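Local coordinates for protein maleate cis-trans isomerase (Pseudomonas putida, PDB 4FQ5) that probably catalyses the cis-trans isomerisation of maleate to fumarate, working as a homodimer of the maleate isomerase family, at residues M69-T73 / K74-A78; C103-A106 / I107-G111. The protein carries 1 engineered substitution. One frame throughout, in Å; residues are numbered along the deposited sequence.

Interaction 1 (M69-T73 / K74-A78)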
loop_
_atom_site.group_PDB
_atom_site.type_symbol
_atom_site.label_atom_id
_atom_site.label_comp_id
_atom_site.label_asym_id
_atom_site.label_seq_id
_atom_site.Cartn_x
_atom_site.Cartn_y
_atom_site.Cartn_z
ATOM N N MET A 69 -10.205 -30.309 4.850
ATOM C CA MET A 69 -11.318 -30.617 3.953
ATOM C C MET A 69 -10.877 -30.355 2.518
ATOM O O MET A 69 -10.266 -29.325 2.234
ATOM C CB MET A 69 -12.562 -29.781 4.267
ATOM C CG MET A 69 -13.633 -29.909 3.190
ATOM S SD MET A 69 -15.183 -29.090 3.554
ATOM C CE MET A 69 -14.744 -27.375 3.256
ATOM N N LYS A 70 -11.191 -31.294 1.629
ATOM C CA LYS A 70 -10.870 -31.183 0.209
ATOM C C LYS A 70 -12.136 -31.141 -0.648
ATOM O O LYS A 70 -12.135 -30.558 -1.727
ATOM C CB LYS A 70 -9.988 -32.349 -0.236
ATOM C CG LYS A 70 -8.641 -32.437 0.471
ATOM C CD LYS A 70 -7.934 -33.745 0.156
ATOM C CE LYS A 70 -7.252 -33.719 -1.205
ATOM N NZ LYS A 70 -6.088 -32.781 -1.244
ATOM N N HIS A 71 -13.207 -31.768 -0.164
ATOM C CA HIS A 71 -14.473 -31.830 -0.891
ATOM C C HIS A 71 -15.601 -31.460 0.007
ATOM O O HIS A 71 -15.672 -31.919 1.148
ATOM C CB HIS A 71 -14.694 -33.216 -1.498
ATOM C CG HIS A 71 -13.594 -33.637 -2.442
ATOM N ND1 HIS A 71 -13.645 -33.402 -3.765
ATOM C CD2 HIS A 71 -12.370 -34.265 -2.200
ATOM C CE1 HIS A 71 -12.520 -33.868 -4.345
ATOM N NE2 HIS A 71 -11.741 -34.391 -3.382
ATOM N N VAL A 72 -16.491 -30.614 -0.505
ATOM C CA VAL A 72 -17.571 -30.049 0.294
ATOM C C VAL A 72 -18.757 -31.014 0.289
ATOM O O VAL A 72 -19.699 -30.866 -0.500
ATOM C CB VAL A 72 -17.977 -28.640 -0.203
ATOM C CG1 VAL A 72 -18.922 -27.970 0.786
ATOM C CG2 VAL A 72 -16.738 -27.770 -0.421
ATOM N N THR A 73 -18.668 -32.017 1.164
ATOM C CA THR A 73 -19.721 -33.010 1.378
ATOM C C THR A 73 -20.061 -33.004 2.863
ATOM O O THR A 73 -19.251 -32.559 3.678
ATOM C CB THR A 73 -19.237 -34.428 1.026
ATOM O OG1 THR A 73 -18.198 -34.816 1.939
ATOM C CG2 THR A 73 -18.710 -34.496 -0.408
ATOM N N LYS A 74 -21.244 -33.500 3.221
ATOM C CA LYS A 74 -21.648 -33.570 4.626
ATOM C C LYS A 74 -20.606 -34.285 5.494
ATOM O O LYS A 74 -20.271 -33.812 6.582
ATOM C CB LYS A 74 -23.020 -34.245 4.784
ATOM C CG LYS A 74 -23.439 -34.426 6.240
ATOM C CD LYS A 74 -23.916 -33.119 6.862
ATOM C CE LYS A 74 -23.383 -32.920 8.276
ATOM N NZ LYS A 74 -22.186 -32.022 8.273
ATOM N N GLU A 75 -20.099 -35.416 5.005
ATOM C CA GLU A 75 -19.112 -36.215 5.739
ATOM C C GLU A 75 -17.824 -35.421 6.002
ATOM O O GLU A 75 -17.297 -35.430 7.121
ATOM C CB GLU A 75 -18.803 -37.516 4.984
ATOM C CG GLU A 75 -17.555 -38.256 5.446
ATOM C CD GLU A 75 -16.915 -39.070 4.334
ATOM O OE1 GLU A 75 -15.764 -38.760 3.954
ATOM O OE2 GLU A 75 -17.560 -40.013 3.825
ATOM N N GLU A 76 -17.320 -34.741 4.976
ATOM C CA GLU A 76 -16.098 -33.958 5.135
ATOM C C GLU A 76 -16.318 -32.742 6.033
ATOM O O GLU A 76 -15.464 -32.425 6.854
ATOM C CB GLU A 76 -15.494 -33.568 3.786
ATOM C CG GLU A 76 -14.827 -34.729 3.056
ATOM C CD GLU A 76 -13.628 -34.305 2.222
ATOM O OE1 GLU A 76 -13.388 -34.915 1.163
ATOM O OE2 GLU A 76 -12.911 -33.367 2.618
ATOM N N LEU A 77 -17.474 -32.095 5.888
ATOM C CA LEU A 77 -17.869 -30.959 6.728
ATOM C C LEU A 77 -17.938 -31.328 8.218
ATOM O O LEU A 77 -17.402 -30.610 9.067
ATOM C CB LEU A 77 -19.225 -30.402 6.268
ATOM C CG LEU A 77 -19.398 -29.181 5.338
ATOM C CD1 LEU A 77 -18.108 -28.578 4.804
ATOM C CD2 LEU A 77 -20.369 -29.481 4.206
ATOM N N ALA A 78 -18.602 -32.444 8.522
ATOM C CA ALA A 78 -18.753 -32.915 9.903
ATOM C C ALA A 78 -17.398 -33.237 10.535
ATOM O O ALA A 78 -17.124 -32.831 11.667
ATOM C CB ALA A 78 -19.687 -34.124 9.964
#
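Thr73 and Leu77 join loop to helix through the backbone: Leu77 N donates to Thr73 O at 2.9 Å, which closes the first turn of helix 74-81. Thr73 is the N-cap. Its OG1 sits between the backbone N and the carbonyl carbon (chi1 65°), a rotation that turns the hydroxyl toward the open first turn, where it accepts from Glu76 N at 3.2 Å. The side chain of Glu76 reaches back over the loop, and one oxygen of its carboxylate accepts from two consecutive amides, strongly from Lys70 N and weakly from His71 N. Lys70 N meets OE2 of Glu76 on the syn side, at 2.9 Å and 17° out of the carboxylate plane. The other oxygen, Glu76 OE1, lies 3.6 Å from CD2 of His71, at the ring edge and in the ring plane, while ring and carboxylate stand 75° apart. The two amide bonds hold loop 69-73 against the helix start; within that loop Val72 is the centre of an inverse gamma turn. On the buried side, SD of Met69 packs tightly, 3.2 Å from CD1 of Leu77, whose strained side chain departs from staggered torsions, and CG1 of Val72 lies 4.0 Å from Leu77 CD2. Lys70 points its amine elsewhere, to a salt bridge with Asp93 of the second subunit. Met69 also touches the bound maleic acid, and Val72 packs on Asn190, another residue of that pocket. The whole is a helix N-cap with a glutamate clasping the preceding loop, here in the wall of the maleate pocket.

Interaction 2 (C103-A106 / I107-G111). With MAE (maleic acid), chain C.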
loop_
_atom_site.group_PDB
_atom_site.type_symbol
_atom_site.label_atom_id
_atom_site.label_comp_id
_atom_site.label_asym_id
_atom_site.label_seq_id
_atom_site.Cartn_x
_atom_site.Cartn_y
_atom_site.Cartn_z
ATOM N N CYS A 103 -15.789 -21.310 7.383
ATOM C CA CYS A 103 -16.724 -22.053 6.538
ATOM C C CYS A 103 -18.198 -22.002 6.968
ATOM O O CYS A 103 -18.629 -22.625 7.916
ATOM C CB CYS A 103 -16.256 -23.492 6.390
ATOM S SG CYS A 103 -17.192 -24.529 5.269
ATOM N N LEU A 104 -18.953 -21.255 6.198
ATOM C CA LEU A 104 -20.385 -21.023 6.402
ATOM C C LEU A 104 -21.196 -22.318 6.428
ATOM O O LEU A 104 -21.988 -22.534 7.337
ATOM C CB LEU A 104 -20.903 -20.098 5.289
ATOM C CG LEU A 104 -22.340 -19.668 4.927
ATOM C CD1 LEU A 104 -23.392 -20.774 4.897
ATOM C CD2 LEU A 104 -22.827 -18.471 5.723
ATOM N N VAL A 105 -20.997 -23.166 5.424
ATOM C CA VAL A 105 -21.817 -24.363 5.268
ATOM C C VAL A 105 -21.534 -25.430 6.343
ATOM O O VAL A 105 -22.420 -26.201 6.711
ATOM C CB VAL A 105 -21.748 -24.928 3.827
ATOM C CG1 VAL A 105 -20.435 -25.663 3.568
ATOM C CG2 VAL A 105 -22.949 -25.816 3.546
ATOM N N ALA A 106 -20.304 -25.453 6.847
ATOM C CA ALA A 106 -19.911 -26.395 7.892
ATOM C C ALA A 106 -20.703 -26.125 9.167
ATOM O O ALA A 106 -21.156 -27.055 9.840
ATOM C CB ALA A 106 -18.422 -26.286 8.162
ATOM N N ILE A 107 -20.873 -24.849 9.490
ATOM C CA ILE A 107 -21.682 -24.453 10.632
ATOM C C ILE A 107 -23.163 -24.775 10.397
ATOM O O ILE A 107 -23.791 -25.452 11.212
ATOM C CB ILE A 107 -21.489 -22.958 10.973
ATOM C CG1 ILE A 107 -20.079 -22.690 11.532
ATOM C CG2 ILE A 107 -22.578 -22.468 11.919
ATOM C CD1 ILE A 107 -19.673 -23.546 12.720
ATOM N N MET A 108 -23.708 -24.305 9.279
ATOM C CA MET A 108 -25.128 -24.500 8.991
ATOM C C MET A 108 -25.503 -25.985 8.831
ATOM O O MET A 108 -26.593 -26.388 9.226
ATOM C CB MET A 108 -25.580 -23.646 7.793
ATOM C CG MET A 108 -25.481 -22.138 8.038
ATOM S SD MET A 108 -26.333 -21.127 6.804
ATOM C CE MET A 108 -26.091 -19.475 7.439
ATOM N N SER A 109 -24.588 -26.787 8.283
ATOM C CA SER A 109 -24.757 -28.243 8.142
ATOM C C SER A 109 -25.023 -28.990 9.451
ATOM O O SER A 109 -25.523 -30.114 9.433
ATOM C CB SER A 109 -23.499 -28.862 7.531
ATOM O OG SER A 109 -23.532 -28.787 6.126
ATOM N N MET A 110 -24.651 -28.382 10.574
ATOM C CA MET A 110 -24.732 -29.053 11.868
ATOM C C MET A 110 -26.088 -28.895 12.542
ATOM O O MET A 110 -26.301 -29.408 13.630
ATOM C CB MET A 110 -23.615 -28.563 12.793
ATOM C CG MET A 110 -22.210 -28.926 12.334
ATOM S SD MET A 110 -21.904 -30.705 12.312
ATOM C CE MET A 110 -22.048 -31.088 14.054
ATOM N N GLY A 111 -27.003 -28.174 11.903
ATOM C CA GLY A 111 -28.341 -27.984 12.465
ATOM C C GLY A 111 -28.646 -26.579 12.960
ATOM O O GLY A 111 -27.737 -25.796 13.243
HETATM C C1 MAE C . -15.308 -23.068 1.916
HETATM O O1 MAE C . -14.099 -23.222 1.681
HETATM O O2 MAE C . -16.062 -22.376 1.216
HETATM C C2 MAE C . -15.873 -23.774 3.076
HETATM C C3 MAE C . -17.036 -23.491 3.634
HETATM C C4 MAE C . -17.945 -22.406 3.203
HETATM O O3 MAE C . -19.026 -22.717 2.712
HETATM O O4 MAE C . -17.654 -21.216 3.367
#
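Leu104 and Met108, one helical turn apart, pair through backbone and side chain: Met108 N donates to Leu104 O at 3.1 Å, in the carbonyl plane. From CB, Met108 runs out with CG anti to the carbonyl carbon (chi1 -64°) and the chain extended beyond. CB and CG pass the carbonyl of Leu104, CG lying 3.6 Å from its O; SD then rests 3.5 Å from Leu104 CD1, and CE of Met108 ends 3.8 Å from CD2 of Leu104. With an alanine for Met108 the thioether arm is gone, and a gap would probably open between Leu104 and the side chains of Val168, Tyr171 and Ile143. Val105 O takes two donors from Ser109, the backbone N at 2.7 Å and, weakly, OG. At the other end, Cys103, the N-cap and predicted nucleophile, is covalently joined through SG to C3 of maleic acid (1.9 Å), and the amides of Leu104 and Val105 give weak bonds to its carboxylate oxygens O4 and O3. Met108 packs on Val168 and Tyr171 of helix 162-174 and on Ala139 and Ile143 of helix 138-149, Ile107 on helix 114-128, and Val105 and Ala106 on helix 74-81, burying this short helix just after strand 98-101.

In the fold
Interactions 1 and 2 follow in series along the chain, their centres 10 Å apart, and meet directly where helix 74-81 lies against helix 104-108. Leu77 is central to this packing: its CG is 3.8 Å from Ala106 CA, and its CD2 is 3.9 Å from Val105 CG1 and 3.8 Å from Ser109 OG. Lys74 joins in, with NZ 3.5 Å from Ser109 CB. Both contacts border one maleate pocket. Segment 103-106 supplies the covalent link and backbone amides, while 69-73 brings Met69 to the ligand. Tyr160, Asn38, Asn190, Val222 and Gln223 add hydrogen bonds to the ligand, and the predicted proton donor position, Ala221, is an engineered alanine.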